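Local coordinates for type III effector HopA1 (Pseudomonas syringae pv. tomato str. DC3000, PDB 4RSX), which probably acts inside host plant cells after delivery by the type III secretion system of a plant-pathogenic bacterium, at residues Q48-H53 against Y122-T127; T54-N59 against N81-I86; T68-S73 against K93-R98. One frame throughout, in Å; residues are numbered along the deposited sequence.

Helix 45-58 of this C-terminal part of the effector serves two neighbours at once. It packs against helix 123-136 in interaction 1 and, one turn further on, against helix 82-88 in interaction 2; the two centres lie about 12 Å apart, and Thr54 OG1 meets Thr124 CG2 at 3.3 Å. Interaction 3, where strand 64-68 ends beside strand 96-101, lies about 12 Å from interaction 2 and 16 Å from interaction 1, centre to centre. Tyr85 ties it to interaction 2, its OH 3.2 Å from Phe95 CD2. A salt bridge from Lys93 NZ to Glu49 OE2, at 3.2 Å, joins it to interaction 1.

Interaction 1: Q48-H53 against Y122-T127; sequences QEEFLH and YATQLT
Phe51 reaches across from helix 45-58 and points its ring at the flank of helix 123-136, edge first toward Thr124, with Thr127 and Ala123 alongside. With CG anti to the backbone N (chi1 -174°), the ring is carried out between the helices. Thr124 presents its hydroxyl to the ring edge, OG1 lying close to the ring plane and 3.4 Å from CD1, while the two side chains run past each other in opposite senses. One turn on, Thr127 crosses Phe51 at roughly a right angle and brings OG1 to 3.3 Å from CE1, approaching obliquely. Ala123 CB adds an apolar touch at 4.0 Å from CE1.

Both hydroxyls have polar partners nearby. Thr127 OG1 donates to Ala123 O at 3.0 Å, from well above the carbonyl plane, and this oxygen also takes the backbone N-H of Thr127. Thr124 OG1 instead donates to a water 2.7 Å away, which in turn donates to the exposed Glu50, at its OE1. Beneath, Phe51 and Thr127 both rest on Val145 of strand 140-146. Nearly parallel, with short axes 15° apart, the helices form a side-by-side pair on one face of the antiparallel sheet of this alpha/beta fold.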
loop_
_atom_site.group_PDB
_atom_site.type_symbol
_atom_site.label_atom_id
_atom_site.label_comp_id
_atom_site.label_asym_id
_atom_site.label_seq_id
_atom_site.Cartn_x
_atom_site.Cartn_y
_atom_site.Cartn_z
ATOM N N GLN A 48 15.771 -10.780 9.015
ATOM C CA GLN A 48 15.607 -10.811 7.553
ATOM C C GLN A 48 15.626 -12.234 6.999
ATOM O O GLN A 48 14.762 -12.633 6.208
ATOM C CB GLN A 48 16.689 -9.947 6.881
ATOM C CG GLN A 48 16.565 -8.464 7.254
ATOM C CD GLN A 48 17.631 -7.565 6.628
ATOM O OE1 GLN A 48 18.014 -7.734 5.464
ATOM N NE2 GLN A 48 18.099 -6.591 7.398
ATOM N N GLU A 49 16.602 -13.013 7.445
ATOM C CA GLU A 49 16.700 -14.398 7.014
ATOM C C GLU A 49 15.483 -15.220 7.433
ATOM O O GLU A 49 14.992 -16.039 6.662
ATOM C CB GLU A 49 18.006 -15.024 7.524
ATOM C CG GLU A 49 19.262 -14.390 6.898
ATOM C CD GLU A 49 19.460 -14.791 5.431
ATOM O OE1 GLU A 49 18.799 -15.751 4.974
ATOM O OE2 GLU A 49 20.280 -14.152 4.735
ATOM N N GLU A 50 14.998 -15.000 8.650
ATOM C CA GLU A 50 13.778 -15.651 9.131
ATOM C C GLU A 50 12.597 -15.268 8.223
ATOM O O GLU A 50 11.717 -16.088 7.926
ATOM C CB GLU A 50 13.505 -15.246 10.595
ATOM C CG GLU A 50 12.235 -15.859 11.211
ATOM C CD GLU A 50 11.803 -15.169 12.517
ATOM O OE1 GLU A 50 12.429 -14.155 12.904
ATOM O OE2 GLU A 50 10.826 -15.634 13.155
ATOM N N PHE A 51 12.599 -14.019 7.768
ATOM C CA PHE A 51 11.550 -13.533 6.882
ATOM C C PHE A 51 11.546 -14.319 5.564
ATOM O O PHE A 51 10.516 -14.864 5.154
ATOM C CB PHE A 51 11.733 -12.032 6.620
ATOM C CG PHE A 51 10.613 -11.420 5.841
ATOM C CD1 PHE A 51 9.505 -10.893 6.498
ATOM C CD2 PHE A 51 10.646 -11.392 4.454
ATOM C CE1 PHE A 51 8.453 -10.343 5.784
ATOM C CE2 PHE A 51 9.593 -10.834 3.730
ATOM C CZ PHE A 51 8.494 -10.316 4.394
ATOM N N LEU A 52 12.700 -14.391 4.905
ATOM C CA LEU A 52 12.805 -15.156 3.659
ATOM C C LEU A 52 12.429 -16.619 3.862
ATOM O O LEU A 52 11.725 -17.208 3.041
ATOM C CB LEU A 52 14.211 -15.044 3.066
ATOM C CG LEU A 52 14.585 -13.619 2.687
ATOM C CD1 LEU A 52 15.927 -13.591 2.010
ATOM C CD2 LEU A 52 13.510 -13.020 1.791
ATOM N N HIS A 53 12.876 -17.209 4.966
ATOM C CA HIS A 53 12.554 -18.613 5.210
ATOM C C HIS A 53 11.060 -18.836 5.428
ATOM O O HIS A 53 10.536 -19.911 5.126
ATOM C CB HIS A 53 13.405 -19.203 6.348
ATOM C CG HIS A 53 14.743 -19.690 5.883
ATOM N ND1 HIS A 53 14.940 -20.965 5.395
ATOM C CD2 HIS A 53 15.940 -19.060 5.788
ATOM C CE1 HIS A 53 16.207 -21.105 5.036
ATOM N NE2 HIS A 53 16.833 -19.964 5.264
ATOM N N TYR A 122 8.231 -7.233 13.538
ATOM C CA TYR A 122 6.999 -8.013 13.437
ATOM C C TYR A 122 6.574 -8.315 12.007
ATOM O O TYR A 122 5.499 -8.861 11.791
ATOM C CB TYR A 122 5.868 -7.325 14.202
ATOM C CG TYR A 122 6.029 -7.487 15.685
ATOM C CD1 TYR A 122 5.621 -8.658 16.324
ATOM C CD2 TYR A 122 6.628 -6.501 16.444
ATOM C CE1 TYR A 122 5.790 -8.827 17.685
ATOM C CE2 TYR A 122 6.792 -6.656 17.808
ATOM C CZ TYR A 122 6.374 -7.819 18.420
ATOM O OH TYR A 122 6.550 -7.974 19.776
ATOM N N ALA A 123 7.410 -7.971 11.031
ATOM C CA ALA A 123 7.041 -8.178 9.624
ATOM C C ALA A 123 6.682 -9.627 9.308
ATOM O O ALA A 123 5.677 -9.896 8.637
ATOM C CB ALA A 123 8.132 -7.680 8.699
ATOM N N THR A 124 7.487 -10.560 9.807
ATOM C CA THR A 124 7.268 -11.977 9.555
ATOM C C THR A 124 5.909 -12.424 10.091
ATOM O O THR A 124 5.138 -13.087 9.390
ATOM C CB THR A 124 8.412 -12.821 10.163
ATOM O OG1 THR A 124 9.631 -12.519 9.474
ATOM C CG2 THR A 124 8.138 -14.293 10.016
ATOM N N GLN A 125 5.620 -12.060 11.333
ATOM C CA GLN A 125 4.319 -12.345 11.926
ATOM C C GLN A 125 3.184 -11.760 11.089
ATOM O O GLN A 125 2.174 -12.429 10.853
ATOM C CB GLN A 125 4.239 -11.790 13.354
ATOM C CG GLN A 125 4.893 -12.652 14.413
ATOM C CD GLN A 125 4.363 -12.355 15.811
ATOM O OE1 GLN A 125 5.130 -12.088 16.736
ATOM N NE2 GLN A 125 3.046 -12.418 15.971
ATOM N N LEU A 126 3.333 -10.509 10.659
ATOM C CA LEU A 126 2.291 -9.885 9.838
ATOM C C LEU A 126 2.096 -10.673 8.550
ATOM O O LEU A 126 0.953 -10.919 8.128
ATOM C CB LEU A 126 2.641 -8.432 9.514
ATOM C CG LEU A 126 1.705 -7.712 8.536
ATOM C CD1 LEU A 126 0.293 -7.719 9.076
ATOM C CD2 LEU A 126 2.164 -6.285 8.308
ATOM N N THR A 127 3.209 -11.090 7.940
ATOM C CA THR A 127 3.143 -11.775 6.649
ATOM C C THR A 127 2.357 -13.080 6.785
ATOM O O THR A 127 1.529 -13.413 5.931
ATOM C CB THR A 127 4.549 -12.026 6.072
ATOM O OG1 THR A 127 5.162 -10.762 5.794
ATOM C CG2 THR A 127 4.471 -12.821 4.774
HETATM O O HOH W 1 11.749 -11.981 10.981
#

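Interaction 2: T54-N59 against N81-I86; sequences TLKALN and NLDKYI
Lys56 and Asp83 mark the closest backbone approach, their CA atoms 6.3 Å apart. Here the last turn of helix 45-58 runs almost antiparallel to the start of helix 82-88, the short axes making 167° and coming within 10.2 Å. Asn81 caps the second helix, its OD1 accepting from Lys84 N.

Leu82 makes the main apolar approach. A chi1 of -176°, which sets CG opposite the backbone N, sends CD2 against the end of helix 45-58, 3.6 Å from Leu55 O and 3.7 Å from CB of Asn59, just beyond it. Asn59 and Leu82 pass one another head to tail, and the amide ND2 lies beside Leu82 CB. Next to them the aliphatic part of Lys56 lies across two neighbours: CG is 3.2 Å from Asp83 OD1 and 3.6 Å from Ile86 CD1. On the inner side Leu55, Leu82 and Ile86 all reach Tyr97 of strand 96-101.

Water does the polar work. One molecule donates to Lys56 O and Asp83 OD1 and accepts from Asn59 ND2; the other amide atom, Asn59 OD1, accepts from Val66 N of strand 64-68. A second water joins Lys56 NZ to Asp83 O. Because NZ stays 5.6 Å from Asp83 OD1, the opposite charges probably attract only at a distance, and the helices are joined by methylene and methyl packing with water-mediated hydrogen bonds.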
loop_
_atom_site.group_PDB
_atom_site.type_symbol
_atom_site.label_atom_id
_atom_site.label_comp_id
_atom_site.label_asym_id
_atom_site.label_seq_id
_atom_site.Cartn_x
_atom_site.Cartn_y
_atom_site.Cartn_z
ATOM N N THR A 54 10.375 -17.816 5.929
ATOM C CA THR A 54 8.941 -17.923 6.179
ATOM C C THR A 54 8.183 -17.846 4.868
ATOM O O THR A 54 7.219 -18.581 4.666
ATOM C CB THR A 54 8.466 -16.802 7.100
ATOM O OG1 THR A 54 9.140 -16.924 8.358
ATOM C CG2 THR A 54 6.953 -16.880 7.316
ATOM N N LEU A 55 8.622 -16.942 3.991
ATOM C CA LEU A 55 8.069 -16.847 2.642
ATOM C C LEU A 55 8.088 -18.230 1.981
ATOM O O LEU A 55 7.056 -18.704 1.498
ATOM C CB LEU A 55 8.855 -15.840 1.794
ATOM C CG LEU A 55 8.733 -14.342 2.097
ATOM C CD1 LEU A 55 9.459 -13.500 1.040
ATOM C CD2 LEU A 55 7.271 -13.915 2.204
ATOM N N LYS A 56 9.248 -18.889 2.005
ATOM C CA LYS A 56 9.387 -20.214 1.396
ATOM C C LYS A 56 8.516 -21.250 2.090
ATOM O O LYS A 56 7.947 -22.124 1.441
ATOM C CB LYS A 56 10.848 -20.666 1.392
ATOM C CG LYS A 56 11.748 -19.834 0.486
ATOM C CD LYS A 56 13.187 -20.352 0.485
ATOM C CE LYS A 56 13.904 -20.060 1.795
ATOM N NZ LYS A 56 15.346 -20.444 1.758
ATOM N N ALA A 57 8.406 -21.144 3.412
ATOM C CA ALA A 57 7.545 -22.040 4.187
ATOM C C ALA A 57 6.055 -21.809 3.905
ATOM O O ALA A 57 5.242 -22.735 4.002
ATOM C CB ALA A 57 7.823 -21.882 5.668
ATOM N N LEU A 58 5.696 -20.571 3.575
ATOM C CA LEU A 58 4.295 -20.224 3.330
ATOM C C LEU A 58 3.873 -20.639 1.919
ATOM O O LEU A 58 2.745 -21.093 1.688
ATOM C CB LEU A 58 4.084 -18.717 3.523
ATOM C CG LEU A 58 3.996 -18.280 4.977
ATOM C CD1 LEU A 58 4.055 -16.772 5.093
ATOM C CD2 LEU A 58 2.715 -18.829 5.572
ATOM N N ASN A 59 4.806 -20.471 0.989
ATOM C CA ASN A 59 4.609 -20.788 -0.415
ATOM C C ASN A 59 4.171 -22.234 -0.665
ATOM O O ASN A 59 4.883 -23.180 -0.315
ATOM C CB ASN A 59 5.920 -20.533 -1.150
ATOM C CG ASN A 59 5.793 -20.713 -2.649
ATOM O OD1 ASN A 59 4.803 -20.301 -3.260
ATOM N ND2 ASN A 59 6.801 -21.329 -3.252
ATOM N N ASN A 81 9.475 -19.913 -9.107
ATOM C CA ASN A 81 10.417 -20.694 -8.296
ATOM C C ASN A 81 10.992 -19.851 -7.164
ATOM O O ASN A 81 12.090 -19.302 -7.267
ATOM C CB ASN A 81 11.544 -21.287 -9.151
ATOM C CG ASN A 81 12.354 -22.348 -8.404
ATOM O OD1 ASN A 81 12.374 -22.396 -7.163
ATOM N ND2 ASN A 81 13.030 -23.205 -9.161
ATOM N N LEU A 82 10.234 -19.758 -6.079
ATOM C CA LEU A 82 10.583 -18.867 -4.982
ATOM C C LEU A 82 11.956 -19.191 -4.396
ATOM O O LEU A 82 12.799 -18.294 -4.231
ATOM C CB LEU A 82 9.509 -18.935 -3.898
ATOM C CG LEU A 82 9.739 -17.954 -2.756
ATOM C CD1 LEU A 82 9.836 -16.538 -3.309
ATOM C CD2 LEU A 82 8.632 -18.071 -1.704
ATOM N N ASP A 83 12.184 -20.471 -4.114
ATOM C CA ASP A 83 13.412 -20.896 -3.436
ATOM C C ASP A 83 14.664 -20.534 -4.228
ATOM O O ASP A 83 15.669 -20.122 -3.653
ATOM C CB ASP A 83 13.373 -22.399 -3.129
ATOM C CG ASP A 83 12.264 -22.770 -2.160
ATOM O OD1 ASP A 83 11.377 -21.924 -1.900
ATOM O OD2 ASP A 83 12.266 -23.918 -1.665
ATOM N N LYS A 84 14.587 -20.663 -5.549
ATOM C CA LYS A 84 15.716 -20.343 -6.420
ATOM C C LYS A 84 16.000 -18.847 -6.474
ATOM O O LYS A 84 17.156 -18.437 -6.434
ATOM C CB LYS A 84 15.484 -20.880 -7.836
ATOM C CG LYS A 84 16.717 -20.803 -8.745
ATOM C CD LYS A 84 16.399 -21.238 -10.182
ATOM C CE LYS A 84 17.670 -21.469 -11.001
ATOM N NZ LYS A 84 18.523 -20.255 -11.101
ATOM N N TYR A 85 14.947 -18.032 -6.566
ATOM C CA TYR A 85 15.116 -16.574 -6.572
ATOM C C TYR A 85 15.795 -16.085 -5.283
ATOM O O TYR A 85 16.728 -15.279 -5.320
ATOM C CB TYR A 85 13.766 -15.858 -6.784
ATOM C CG TYR A 85 13.878 -14.343 -6.804
ATOM C CD1 TYR A 85 14.162 -13.664 -7.984
ATOM C CD2 TYR A 85 13.707 -13.590 -5.634
ATOM C CE1 TYR A 85 14.268 -12.282 -8.012
ATOM C CE2 TYR A 85 13.819 -12.195 -5.649
ATOM C CZ TYR A 85 14.100 -11.554 -6.846
ATOM O OH TYR A 85 14.217 -10.183 -6.893
ATOM N N ILE A 86 15.323 -16.572 -4.141
ATOM C CA ILE A 86 15.878 -16.148 -2.855
ATOM C C ILE A 86 17.344 -16.573 -2.732
ATOM O O ILE A 86 18.176 -15.847 -2.186
ATOM C CB ILE A 86 15.038 -16.699 -1.676
ATOM C CG1 ILE A 86 13.659 -16.033 -1.672
ATOM C CG2 ILE A 86 15.744 -16.476 -0.333
ATOM C CD1 ILE A 86 12.748 -16.490 -0.546
HETATM O O HOH W 2 8.824 -22.695 -1.396
HETATM O O HOH W 3 16.381 -20.686 -1.018
#

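Interaction 3: T68-S73 against K93-R98; sequences TQDHDS and KRFFYR
Gln69 and Phe96 make the one direct backbone bond of this contact, Gln69 N donating to Phe96 O at 2.9 Å with an N-H...O angle of 155°. Next to it, Thr68 and Tyr97 form an antiparallel non-hydrogen-bonded pair, their CA atoms only 4.5 Å apart, and this is the close, buried part. Both side chains point to the same face of the sheet; Tyr97 CD1 lies 4.0 Å from Thr68 CA, and on that face Leu52 and Leu55 of helix 45-58 also bear on the tyrosine. A water sits over the centre of the Tyr97 ring, donating to Phe96 O and hydrogen-bonded to Thr68 OG1, so the carbonyl is held by two donors.

At this point the edge strand 64-68 leaves the antiparallel sheet. Thr68 OG1 accepts from Asp70 N, an ST turn, and Asp70 then N-caps helix 71-75, its OD2 receiving Ser73 N at 3.0 Å from above the carboxylate plane. The chain returns through helix 82-88 before it pairs again as strand 96-101.

Gln69, Asp70, Phe95, Phe96 and Arg98, partly exposed, make the looser outer side. One strong bond anchors it: Gln69, extended beyond CG, crosses Arg98 at about a right angle, and Arg98 NE donates to Gln69 OE1, the two atoms 2.8 Å apart and OE1 nearly in the guanidinium plane. A bend at chi3 (51°) turns the guanidinium edge back to the amide, yet the second bond, from NH2, is weak. Gln69 NE2 stands wider, 3.7 Å from Phe96 CB, while the Phe96 ring leads away to a cation-pi contact with Lys144. Further along, Asp70 OD1 approaches the edge of the Phe95 ring, 3.4 Å from CE2, with carboxylate and ring planes 22° apart.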
loop_
_atom_site.group_PDB
_atom_site.type_symbol
_atom_site.label_atom_id
_atom_site.label_comp_id
_atom_site.label_asym_id
_atom_site.label_seq_id
_atom_site.Cartn_x
_atom_site.Cartn_y
_atom_site.Cartn_z
ATOM N N THR A 68 7.987 -13.657 -6.328
ATOM C CA THR A 68 8.693 -12.387 -6.449
ATOM C C THR A 68 7.952 -11.504 -7.437
ATOM O O THR A 68 7.288 -12.012 -8.347
ATOM C CB THR A 68 10.163 -12.564 -6.915
ATOM O OG1 THR A 68 10.787 -11.276 -7.043
ATOM C CG2 THR A 68 10.240 -13.317 -8.256
ATOM N N GLN A 69 8.050 -10.190 -7.244
ATOM C CA GLN A 69 7.485 -9.239 -8.196
ATOM C C GLN A 69 8.562 -8.610 -9.077
ATOM O O GLN A 69 8.285 -7.681 -9.833
ATOM C CB GLN A 69 6.692 -8.136 -7.484
ATOM C CG GLN A 69 5.323 -8.575 -6.972
ATOM C CD GLN A 69 4.387 -7.394 -6.696
ATOM O OE1 GLN A 69 3.200 -7.580 -6.412
ATOM N NE2 GLN A 69 4.919 -6.179 -6.783
ATOM N N ASP A 70 9.789 -9.107 -8.950
ATOM C CA ASP A 70 10.900 -8.721 -9.821
ATOM C C ASP A 70 10.470 -8.735 -11.302
ATOM O O ASP A 70 9.992 -9.763 -11.795
ATOM C CB ASP A 70 12.068 -9.694 -9.586
ATOM C CG ASP A 70 13.202 -9.505 -10.569
ATOM O OD1 ASP A 70 13.685 -8.364 -10.722
ATOM O OD2 ASP A 70 13.604 -10.508 -11.202
ATOM N N HIS A 71 10.624 -7.606 -12.002
ATOM C CA HIS A 71 10.123 -7.481 -13.383
ATOM C C HIS A 71 10.730 -8.499 -14.347
ATOM O O HIS A 71 10.012 -9.109 -15.150
ATOM C CB HIS A 71 10.328 -6.057 -13.926
ATOM C CG HIS A 71 10.003 -5.903 -15.387
ATOM N ND1 HIS A 71 8.725 -6.038 -15.893
ATOM C CD2 HIS A 71 10.796 -5.614 -16.452
ATOM C CE1 HIS A 71 8.744 -5.845 -17.201
ATOM N NE2 HIS A 71 9.989 -5.589 -17.566
ATOM N N ASP A 72 12.049 -8.669 -14.272
ATOM C CA ASP A 72 12.764 -9.622 -15.122
ATOM C C ASP A 72 12.247 -11.050 -14.920
ATOM O O ASP A 72 11.993 -11.769 -15.898
ATOM C CB ASP A 72 14.270 -9.554 -14.836
ATOM C CG ASP A 72 15.115 -10.255 -15.905
ATOM O OD1 ASP A 72 14.609 -11.154 -16.623
ATOM O OD2 ASP A 72 16.309 -9.900 -16.017
ATOM N N SER A 73 12.093 -11.451 -13.656
ATOM C CA SER A 73 11.552 -12.776 -13.323
ATOM C C SER A 73 10.141 -12.936 -13.865
ATOM O O SER A 73 9.830 -13.943 -14.504
ATOM C CB SER A 73 11.531 -13.007 -11.805
ATOM O OG SER A 73 12.813 -12.857 -11.232
ATOM N N LYS A 93 16.394 -9.560 -0.687
ATOM C CA LYS A 93 16.052 -8.891 0.564
ATOM C C LYS A 93 15.408 -7.525 0.330
ATOM O O LYS A 93 14.942 -6.880 1.277
ATOM C CB LYS A 93 17.307 -8.726 1.439
ATOM C CG LYS A 93 17.876 -10.034 1.979
ATOM C CD LYS A 93 19.116 -9.813 2.869
ATOM C CE LYS A 93 19.563 -11.137 3.499
ATOM N NZ LYS A 93 21.031 -11.204 3.807
ATOM N N ARG A 94 15.372 -7.080 -0.924
ATOM C CA ARG A 94 14.990 -5.693 -1.214
ATOM C C ARG A 94 13.683 -5.546 -1.992
ATOM O O ARG A 94 12.932 -4.592 -1.783
ATOM C CB ARG A 94 16.101 -4.979 -1.997
ATOM C CG ARG A 94 17.517 -5.201 -1.472
ATOM C CD ARG A 94 17.997 -4.022 -0.631
ATOM N NE ARG A 94 17.839 -2.745 -1.331
ATOM C CZ ARG A 94 18.107 -1.556 -0.792
ATOM N NH1 ARG A 94 18.550 -1.474 0.458
ATOM N NH2 ARG A 94 17.928 -0.446 -1.503
ATOM N N PHE A 95 13.426 -6.471 -2.908
ATOM C CA PHE A 95 12.297 -6.322 -3.814
ATOM C C PHE A 95 10.977 -6.735 -3.166
ATOM O O PHE A 95 10.966 -7.255 -2.048
ATOM C CB PHE A 95 12.542 -7.096 -5.115
ATOM C CG PHE A 95 13.499 -6.402 -6.069
ATOM C CD1 PHE A 95 14.022 -5.144 -5.764
ATOM C CD2 PHE A 95 13.863 -7.002 -7.269
ATOM C CE1 PHE A 95 14.903 -4.494 -6.636
ATOM C CE2 PHE A 95 14.740 -6.361 -8.153
ATOM C CZ PHE A 95 15.261 -5.103 -7.830
ATOM N N PHE A 96 9.870 -6.494 -3.868
ATOM C CA PHE A 96 8.547 -6.887 -3.377
ATOM C C PHE A 96 8.222 -8.355 -3.634
ATOM O O PHE A 96 8.631 -8.919 -4.647
ATOM C CB PHE A 96 7.464 -6.054 -4.054
ATOM C CG PHE A 96 7.244 -4.722 -3.423
ATOM C CD1 PHE A 96 6.480 -4.606 -2.267
ATOM C CD2 PHE A 96 7.790 -3.580 -3.988
ATOM C CE1 PHE A 96 6.271 -3.373 -1.684
ATOM C CE2 PHE A 96 7.592 -2.339 -3.407
ATOM C CZ PHE A 96 6.829 -2.234 -2.256
ATOM N N TYR A 97 7.457 -8.955 -2.727
ATOM C CA TYR A 97 6.879 -10.272 -2.956
ATOM C C TYR A 97 5.357 -10.163 -2.911
ATOM O O TYR A 97 4.802 -9.397 -2.119
ATOM C CB TYR A 97 7.353 -11.249 -1.885
ATOM C CG TYR A 97 8.842 -11.503 -1.900
ATOM C CD1 TYR A 97 9.357 -12.630 -2.512
ATOM C CD2 TYR A 97 9.731 -10.620 -1.297
ATOM C CE1 TYR A 97 10.721 -12.886 -2.529
ATOM C CE2 TYR A 97 11.102 -10.854 -1.316
ATOM C CZ TYR A 97 11.586 -11.996 -1.938
ATOM O OH TYR A 97 12.935 -12.265 -1.972
ATOM N N ARG A 98 4.668 -10.909 -3.758
ATOM C CA ARG A 98 3.223 -10.955 -3.616
ATOM C C ARG A 98 2.813 -12.270 -3.011
ATOM O O ARG A 98 3.473 -13.296 -3.204
ATOM C CB ARG A 98 2.472 -10.683 -4.925
ATOM C CG ARG A 98 2.964 -11.456 -6.120
ATOM C CD ARG A 98 2.071 -11.186 -7.330
ATOM N NE ARG A 98 1.872 -9.757 -7.574
ATOM C CZ ARG A 98 0.878 -9.261 -8.306
ATOM N NH1 ARG A 98 -0.006 -10.082 -8.857
ATOM N NH2 ARG A 98 0.764 -7.949 -8.485
HETATM O O HOH W 4 11.134 -10.141 -4.370
#